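Local coordinates for protein glucose-6-phosphate acetyltransferase 1 (PDB 3T90) that transfers an acetyl group from acetyl-CoA to the amino group of D-glucosamine 6-phosphate, a step in making UDP-N-acetylglucosamine, at residues 13-18 / 35-40; 18-23 / 30-35. All blocks are in the same frame, centred on the assembly; numbering follows the deposited sequence.

How the interactions relate
Both contacts lie in the N-terminal part of this GNAT-fold chain, in the connection that links strand 5-9 to strand 51-58 along the chain, and their centres are about 7 Å apart. Along the chain, interaction 2 (18-23 with 30-35) falls between the two segments of interaction 1 (13-18 with 35-40), sharing Gly18 and Glu35 with it; both draw on helix 34-45. They also touch: Phe37 CE1 lies 3.8 Å from Phe19 CD2, and Lys15 CD 3.3 Å from Asp34 OD1. Both meet the second subunit of the homodimer at its Phe76, which by similarity belongs to a substrate-binding stretch, so together they shape one part of the dimer interface.

Interaction 1. Residues 13-18 / 35-40; sequences SDKRKG and EEFDRR
Lys15, on a short 3-10 turn, faces Phe37, in the first turns of helix 34-45, with their CA atoms 7.0 Å apart. This belongs to the GNAT fold: the turn follows strand 5-9, and helix 34-45 is the second of the two helices that come between that strand and strand 51-58 along the chain. Backbone bonds from Arg16 N to Ser13 O and from Lys17 N to Asp14 O hold the turn, and the chain then reaches Gly18, whose positive phi suits a glycine at the N-cap of helix 19-23.

Lys15 carries the contact with both ends of its side chain. Its CB sits over the centre of one face of the Phe37 ring, 3.6 Å from the centroid and 11° off the normal, a CH-pi contact. Phe37 has CG anti to its own backbone N (chi1 177°), which extends the ring out from its helix to meet the turn. The lysine chain runs on nearly straight past the CD2 side of the ring, then bends at its last torsion (chi4 -72°) and delivers NZ to Asp38. There it forms a salt bridge, while also donating to Ile12 O, so two acceptors fix the ammonium. Cutting Lys15 back to an alanine would keep CB over the ring, but would probably leave Asp38 without its positive mate and Ile12 O without this donor.

Asp14 turns its carboxylate away from the helix, to a salt bridge with Arg8 and a bond from Glu11 N. The Phe37 ring also stacks with Phe76 of the second subunit, so the turn and the dimer partner both contact it. Asp38 OD1 lies at the edge of the Phe37 ring, in its plane, 3.5 Å from CD2, and takes Lys15 NZ on its syn lone pair at 2.8 Å.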
ATOM      1  N   SER A  13     -11.650 -10.529 -19.870  1.00 12.41           N
ATOM      2  CA  SER A  13     -13.066 -10.854 -20.094  1.00 10.86           C
ATOM      3  C   SER A  13     -13.904 -10.734 -18.876  1.00 11.77           C
ATOM      4  O   SER A  13     -15.120 -10.907 -18.964  1.00 13.59           O
ATOM      5  CB  SER A  13     -13.189 -12.238 -20.727  1.00 12.06           C
ATOM      6  OG  SER A  13     -12.396 -13.137 -20.028  1.00 14.63           O
ATOM      7  N   ASP A  14     -13.283 -10.579 -17.683  1.00 10.99           N
ATOM      8  CA  ASP A  14     -14.069 -10.486 -16.481  1.00 10.77           C
ATOM      9  C   ASP A  14     -14.921  -9.213 -16.400  1.00 10.60           C
ATOM     10  O   ASP A  14     -15.804  -9.216 -15.507  1.00 12.70           O
ATOM     11  CB  ASP A  14     -13.189 -10.601 -15.211  1.00  9.48           C
ATOM     12  CG  ASP A  14     -12.709 -12.044 -15.013  1.00 14.82           C
ATOM     13  OD1 ASP A  14     -13.410 -12.980 -15.403  1.00 14.43           O
ATOM     14  OD2 ASP A  14     -11.631 -12.268 -14.446  1.00 12.29           O
ATOM     15  N   LYS A  15     -14.704  -8.267 -17.301  1.00 12.12           N
ATOM     16  CA  LYS A  15     -15.623  -7.132 -17.349  1.00 11.99           C
ATOM     17  C   LYS A  15     -17.063  -7.587 -17.666  1.00 13.08           C
ATOM     18  O   LYS A  15     -17.997  -6.874 -17.261  1.00 14.79           O
ATOM     19  CB  LYS A  15     -15.109  -6.075 -18.337  1.00 14.65           C
ATOM     20  CG  LYS A  15     -15.033  -6.478 -19.727  1.00 15.92           C
ATOM     21  CD  LYS A  15     -14.495  -5.279 -20.590  1.00 17.44           C
ATOM     22  CE  LYS A  15     -14.029  -5.702 -21.907  1.00 15.38           C
ATOM     23  NZ  LYS A  15     -12.730  -6.476 -21.831  1.00 13.81           N
ATOM     24  N   ARG A  16     -17.256  -8.757 -18.280  1.00 12.34           N
ATOM     25  CA  ARG A  16     -18.619  -9.184 -18.518  1.00 12.74           C
ATOM     26  C   ARG A  16     -19.127 -10.173 -17.452  1.00 13.73           C
ATOM     27  O   ARG A  16     -20.263 -10.710 -17.589  1.00 15.56           O
ATOM     28  CB  ARG A  16     -18.750  -9.747 -19.954  1.00 14.38           C
ATOM     29  CG  ARG A  16     -17.951 -10.917 -20.193  1.00 14.09           C
ATOM     30  CD  ARG A  16     -18.350 -11.632 -21.525  1.00 20.37           C
ATOM     31  NE  ARG A  16     -17.506 -12.804 -21.763  1.00 29.30           N
ATOM     32  CZ  ARG A  16     -17.743 -14.032 -21.276  1.00 32.14           C
ATOM     33  NH1 ARG A  16     -18.838 -14.283 -20.555  1.00 33.67           N
ATOM     34  NH2 ARG A  16     -16.892 -15.025 -21.549  1.00 33.16           N
ATOM     35  N   LYS A  17     -18.362 -10.392 -16.346  1.00 12.26           N
ATOM     36  CA  LYS A  17     -18.712 -11.391 -15.357  1.00 10.37           C
ATOM     37  C   LYS A  17     -19.001 -10.769 -14.001  1.00 11.18           C
ATOM     38  O   LYS A  17     -18.861 -11.424 -12.973  1.00 12.49           O
ATOM     39  CB  LYS A  17     -17.569 -12.416 -15.276  1.00 12.25           C
ATOM     40  CG  LYS A  17     -17.410 -13.314 -16.535  1.00 14.39           C
ATOM     41  CD  LYS A  17     -16.367 -14.441 -16.280  1.00 16.33           C
ATOM     42  CE  LYS A  17     -16.355 -15.232 -17.551  1.00 20.09           C
ATOM     43  NZ  LYS A  17     -15.298 -16.266 -17.417  1.00 17.53           N
ATOM     44  N   GLY A  18     -19.395  -9.518 -13.979  1.00 10.60           N
ATOM     45  CA  GLY A  18     -19.816  -8.910 -12.716  1.00 10.56           C
ATOM     46  C   GLY A  18     -18.703  -8.537 -11.751  1.00 10.32           C
ATOM     47  O   GLY A  18     -18.992  -8.368 -10.530  1.00 10.47           O
ATOM     48  N   GLU A  35     -14.087   0.581 -22.016  1.00  9.81           N
ATOM     49  CA  GLU A  35     -12.840   1.253 -22.446  1.00  8.79           C
ATOM     50  C   GLU A  35     -11.964   1.480 -21.241  1.00  8.83           C
ATOM     51  O   GLU A  35     -10.761   1.278 -21.290  1.00  9.28           O
ATOM     52  CB  GLU A  35     -13.152   2.600 -23.144  1.00 10.86           C
ATOM     53  CG  GLU A  35     -13.822   2.426 -24.508  1.00 11.00           C
ATOM     54  CD  GLU A  35     -15.322   2.119 -24.474  1.00 12.74           C
ATOM     55  OE1 GLU A  35     -16.057   1.915 -23.458  1.00 14.49           O
ATOM     56  OE2 GLU A  35     -15.834   2.060 -25.619  1.00 16.20           O
ATOM     57  N   GLU A  36     -12.550   2.022 -20.174  1.00  8.66           N
ATOM     58  CA  GLU A  36     -11.826   2.323 -18.964  1.00  8.75           C
ATOM     59  C   GLU A  36     -11.365   1.053 -18.242  1.00  9.64           C
ATOM     60  O   GLU A  36     -10.217   0.986 -17.798  1.00  8.90           O
ATOM     61  CB  GLU A  36     -12.694   3.161 -18.030  1.00 12.28           C
ATOM     62  CG  GLU A  36     -11.865   3.637 -16.876  1.00 18.93           C
ATOM     63  CD  GLU A  36     -10.983   4.902 -17.060  1.00 31.35           C
ATOM     64  OE1 GLU A  36     -10.469   5.227 -18.178  1.00 29.18           O
ATOM     65  OE2 GLU A  36     -10.786   5.579 -16.018  1.00 32.36           O
ATOM     66  N   PHE A  37     -12.205   0.006 -18.253  1.00  8.87           N
ATOM     67  CA  PHE A  37     -11.843  -1.278 -17.656  1.00  7.25           C
ATOM     68  C   PHE A  37     -10.571  -1.772 -18.362  1.00  7.95           C
ATOM     69  O   PHE A  37      -9.581  -2.140 -17.690  1.00  8.48           O
ATOM     70  CB  PHE A  37     -12.945  -2.335 -17.795  1.00  7.79           C
ATOM     71  CG  PHE A  37     -12.546  -3.683 -17.233  1.00  9.71           C
ATOM     72  CD1 PHE A  37     -12.745  -4.000 -15.907  1.00 14.71           C
ATOM     73  CD2 PHE A  37     -11.842  -4.544 -18.026  1.00  9.89           C
ATOM     74  CE1 PHE A  37     -12.305  -5.310 -15.442  1.00 15.86           C
ATOM     75  CE2 PHE A  37     -11.402  -5.798 -17.579  1.00 12.68           C
ATOM     76  CZ  PHE A  37     -11.647  -6.177 -16.308  1.00 15.49           C
ATOM     77  N   ASP A  38     -10.569  -1.758 -19.689  1.00  7.89           N
ATOM     78  CA  ASP A  38      -9.405  -2.320 -20.389  1.00  8.18           C
ATOM     79  C   ASP A  38      -8.188  -1.481 -20.176  1.00  9.13           C
ATOM     80  O   ASP A  38      -7.068  -2.057 -20.073  1.00  9.99           O
ATOM     81  CB  ASP A  38      -9.689  -2.397 -21.904  1.00  7.93           C
ATOM     82  CG  ASP A  38     -10.658  -3.454 -22.235  1.00 13.00           C
ATOM     83  OD1 ASP A  38     -11.021  -4.350 -21.450  1.00 12.82           O
ATOM     84  OD2 ASP A  38     -11.078  -3.462 -23.395  1.00 15.22           O
ATOM     85  N   ARG A  39      -8.361  -0.143 -20.089  1.00  8.57           N
ATOM     86  CA  ARG A  39      -7.220   0.747 -19.907  1.00  8.03           C
ATOM     87  C   ARG A  39      -6.583   0.376 -18.580  1.00  9.18           C
ATOM     88  O   ARG A  39      -5.339   0.243 -18.517  1.00  9.69           O
ATOM     89  CB  ARG A  39      -7.706   2.196 -19.863  1.00  8.45           C
ATOM     90  CG  ARG A  39      -6.573   3.186 -19.865  1.00 12.43           C
ATOM     91  CD  ARG A  39      -7.005   4.643 -19.808  1.00 14.04           C
ATOM     92  NE  ARG A  39      -7.681   4.907 -18.533  1.00 27.26           N
ATOM     93  CZ  ARG A  39      -7.050   5.297 -17.436  1.00 32.75           C
ATOM     94  NH1 ARG A  39      -5.752   5.559 -17.499  1.00 35.43           N
ATOM     95  NH2 ARG A  39      -7.717   5.444 -16.290  1.00 34.63           N
ATOM     96  N   ARG A  40      -7.390   0.284 -17.516  1.00  9.53           N
ATOM     97  CA  ARG A  40      -6.833   0.102 -16.179  1.00  9.07           C
ATOM     98  C   ARG A  40      -6.350  -1.332 -16.015  1.00 10.76           C
ATOM     99  O   ARG A  40      -5.320  -1.570 -15.373  1.00 10.30           O
ATOM    100  CB  ARG A  40      -7.959   0.474 -15.177  1.00  9.43           C
ATOM    101  CG  ARG A  40      -7.582   0.242 -13.611  1.00  8.74           C
ATOM    102  CD  ARG A  40      -6.205   0.769 -13.200  1.00  6.84           C
ATOM    103  NE  ARG A  40      -5.947   2.119 -13.695  1.00 10.52           N
ATOM    104  CZ  ARG A  40      -6.202   3.195 -12.980  1.00  9.14           C
ATOM    105  NH1 ARG A  40      -6.833   3.136 -11.773  1.00  9.17           N
ATOM    106  NH2 ARG A  40      -5.764   4.348 -13.436  1.00 10.75           N
TER

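Interaction 2. Residues 18-23 / 30-35; sequences GFIELL and GSVTDE
The flat group in this contact is the Gly30 peptide: its O approaches Ile20 CG2 at 4.3 Å, a loose touch, and no aromatic ring takes part across the two segments. The rest is aliphatic. Ile20 and Val32 point their CB atoms at each other, and the branches meet methyl to methyl, Ile20 CG2 to Val32 CG2 at 4.0 Å, the two side chains crossing at about a right angle. In Ile20, CG1 lies beside the backbone N (chi1 -60°), which puts CG2 anti to that N and turns it toward the valine. No hydrogen bond spans the pair; the segments bury only 105 Å² between them, and the touching residues all keep some exposure.

Val32 lies in the extended stretch leading into helix 34-45, whose N-cap is Thr33; the Thr33 hydroxyl OG1 accepts from Glu36 N. Phe76 of the second subunit packs on Ile20 and meets the Phe19 ring edge-to-face, while Val32 touches Cys80 of that subunit. Helix 19-23 thus stands between the start of helix 34-45 and strand 63-74, against which Phe19, Leu22 and Leu23 pack at Thr67.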
ATOM      1  N   GLY A  18     -19.395  -9.518 -13.979  1.00 10.60           N
ATOM      2  CA  GLY A  18     -19.816  -8.910 -12.716  1.00 10.56           C
ATOM      3  C   GLY A  18     -18.703  -8.537 -11.751  1.00 10.32           C
ATOM      4  O   GLY A  18     -18.992  -8.368 -10.530  1.00 10.47           O
ATOM      5  N   PHE A  19     -17.503  -8.383 -12.299  1.00 10.42           N
ATOM      6  CA  PHE A  19     -16.345  -7.895 -11.452  1.00  8.27           C
ATOM      7  C   PHE A  19     -16.571  -6.507 -10.844  1.00  8.48           C
ATOM      8  O   PHE A  19     -16.439  -6.346  -9.619  1.00  7.31           O
ATOM      9  CB  PHE A  19     -15.071  -7.997 -12.267  1.00 10.35           C
ATOM     10  CG  PHE A  19     -13.867  -7.494 -11.525  1.00  8.98           C
ATOM     11  CD1 PHE A  19     -13.340  -8.187 -10.426  1.00  9.10           C
ATOM     12  CD2 PHE A  19     -13.282  -6.329 -11.922  1.00  9.23           C
ATOM     13  CE1 PHE A  19     -12.201  -7.699  -9.795  1.00 10.56           C
ATOM     14  CE2 PHE A  19     -12.147  -5.831 -11.276  1.00  8.93           C
ATOM     15  CZ  PHE A  19     -11.633  -6.538 -10.206  1.00  9.88           C
ATOM     16  N   ILE A  20     -16.902  -5.508 -11.643  1.00  8.21           N
ATOM     17  CA  ILE A  20     -17.084  -4.176 -11.119  1.00  8.68           C
ATOM     18  C   ILE A  20     -18.326  -4.154 -10.200  1.00  9.41           C
ATOM     19  O   ILE A  20     -18.272  -3.586  -9.088  1.00  9.88           O
ATOM     20  CB  ILE A  20     -17.244  -3.169 -12.282  1.00  9.85           C
ATOM     21  CG1 ILE A  20     -15.963  -3.211 -13.164  1.00  9.04           C
ATOM     22  CG2 ILE A  20     -17.573  -1.709 -11.756  1.00 13.36           C
ATOM     23  CD1 ILE A  20     -14.710  -2.705 -12.353  1.00 10.52           C
ATOM     24  N   GLU A  21     -19.377  -4.875 -10.590  1.00 11.16           N
ATOM     25  CA  GLU A  21     -20.564  -4.995  -9.711  1.00 10.51           C
ATOM     26  C   GLU A  21     -20.197  -5.546  -8.330  1.00  9.54           C
ATOM     27  O   GLU A  21     -20.712  -5.020  -7.320  1.00 11.58           O
ATOM     28  CB  GLU A  21     -21.630  -5.827 -10.390  1.00 12.19           C
ATOM     29  CG  GLU A  21     -22.158  -5.143 -11.690  1.00 16.58           C
ATOM     30  CD  GLU A  21     -21.481  -5.744 -12.910  1.00 21.10           C
ATOM     31  OE1 GLU A  21     -20.210  -5.796 -13.025  1.00 15.88           O
ATOM     32  OE2 GLU A  21     -22.246  -6.232 -13.818  1.00 32.52           O
ATOM     33  N   LEU A  22     -19.317  -6.544  -8.254  1.00  8.84           N
ATOM     34  CA  LEU A  22     -18.934  -7.114  -6.968  1.00  7.85           C
ATOM     35  C   LEU A  22     -18.126  -6.084  -6.181  1.00  7.52           C
ATOM     36  O   LEU A  22     -18.347  -5.950  -4.945  1.00  8.78           O
ATOM     37  CB  LEU A  22     -18.106  -8.362  -7.240  1.00  9.64           C
ATOM     38  CG  LEU A  22     -17.402  -8.898  -6.009  1.00  9.36           C
ATOM     39  CD1 LEU A  22     -18.431  -9.294  -4.887  1.00 13.32           C
ATOM     40  CD2 LEU A  22     -16.464 -10.083  -6.377  1.00 12.96           C
ATOM     41  N   LEU A  23     -17.195  -5.369  -6.860  1.00  8.41           N
ATOM     42  CA  LEU A  23     -16.463  -4.306  -6.131  1.00  8.67           C
ATOM     43  C   LEU A  23     -17.414  -3.290  -5.475  1.00  8.31           C
ATOM     44  O   LEU A  23     -17.064  -2.728  -4.447  1.00  9.83           O
ATOM     45  CB  LEU A  23     -15.435  -3.580  -7.004  1.00  7.71           C
ATOM     46  CG  LEU A  23     -14.238  -4.440  -7.419  1.00  9.98           C
ATOM     47  CD1 LEU A  23     -13.363  -3.740  -8.482  1.00 11.60           C
ATOM     48  CD2 LEU A  23     -13.376  -4.878  -6.175  1.00 11.70           C
ATOM     49  N   GLY A  30     -18.564   3.769  -9.324  1.00 11.81           N
ATOM     50  CA  GLY A  30     -19.033   4.464 -10.541  1.00 12.85           C
ATOM     51  C   GLY A  30     -19.384   3.439 -11.639  1.00 13.43           C
ATOM     52  O   GLY A  30     -19.232   2.230 -11.540  1.00 14.51           O
ATOM     53  N   SER A  31     -19.801   3.955 -12.792  1.00 14.60           N
ATOM     54  CA  SER A  31     -20.259   3.045 -13.872  1.00 15.17           C
ATOM     55  C   SER A  31     -19.114   2.898 -14.886  1.00 15.70           C
ATOM     56  O   SER A  31     -19.077   3.551 -15.960  1.00 17.30           O
ATOM     57  CB  SER A  31     -21.559   3.508 -14.587  1.00 16.80           C
ATOM     58  OG  SER A  31     -22.645   3.698 -13.663  1.00 22.05           O
ATOM     59  N   VAL A  32     -18.155   2.012 -14.585  1.00 12.10           N
ATOM     60  CA  VAL A  32     -16.880   1.881 -15.311  1.00 12.29           C
ATOM     61  C   VAL A  32     -17.150   1.297 -16.723  1.00 12.32           C
ATOM     62  O   VAL A  32     -17.705   0.233 -16.892  1.00 12.96           O
ATOM     63  CB  VAL A  32     -15.924   0.905 -14.522  1.00 11.96           C
ATOM     64  CG1 VAL A  32     -14.636   0.623 -15.298  1.00 11.01           C
ATOM     65  CG2 VAL A  32     -15.585   1.489 -13.112  1.00 11.81           C
ATOM     66  N   THR A  33     -16.746   2.013 -17.725  1.00  9.82           N
ATOM     67  CA  THR A  33     -16.951   1.597 -19.098  1.00 10.08           C
ATOM     68  C   THR A  33     -16.006   0.463 -19.480  1.00  9.31           C
ATOM     69  O   THR A  33     -14.967   0.263 -18.836  1.00 11.10           O
ATOM     70  CB  THR A  33     -16.742   2.753 -20.098  1.00  7.75           C
ATOM     71  OG1 THR A  33     -15.377   3.152 -20.036  1.00 11.70           O
ATOM     72  CG2 THR A  33     -17.646   3.969 -19.782  1.00 11.31           C
ATOM     73  N   ASP A  34     -16.323  -0.229 -20.543  1.00  8.95           N
ATOM     74  CA  ASP A  34     -15.403  -1.268 -21.063  1.00  8.48           C
ATOM     75  C   ASP A  34     -14.074  -0.655 -21.456  1.00 10.21           C
ATOM     76  O   ASP A  34     -12.993  -1.261 -21.219  1.00  8.73           O
ATOM     77  CB  ASP A  34     -16.036  -2.035 -22.195  1.00 10.52           C
ATOM     78  CG  ASP A  34     -17.145  -2.952 -21.746  1.00 12.73           C
ATOM     79  OD1 ASP A  34     -17.187  -3.348 -20.559  1.00 15.95           O
ATOM     80  OD2 ASP A  34     -18.047  -3.252 -22.573  1.00 17.64           O
ATOM     81  N   GLU A  35     -14.087   0.581 -22.016  1.00  9.81           N
ATOM     82  CA  GLU A  35     -12.840   1.253 -22.446  1.00  8.79           C
ATOM     83  C   GLU A  35     -11.964   1.480 -21.241  1.00  8.83           C
ATOM     84  O   GLU A  35     -10.761   1.278 -21.290  1.00  9.28           O
ATOM     85  CB  GLU A  35     -13.152   2.600 -23.144  1.00 10.86           C
ATOM     86  CG  GLU A  35     -13.822   2.426 -24.508  1.00 11.00           C
ATOM     87  CD  GLU A  35     -15.322   2.119 -24.474  1.00 12.74           C
ATOM     88  OE1 GLU A  35     -16.057   1.915 -23.458  1.00 14.49           O
ATOM     89  OE2 GLU A  35     -15.834   2.060 -25.619  1.00 16.20           O
TER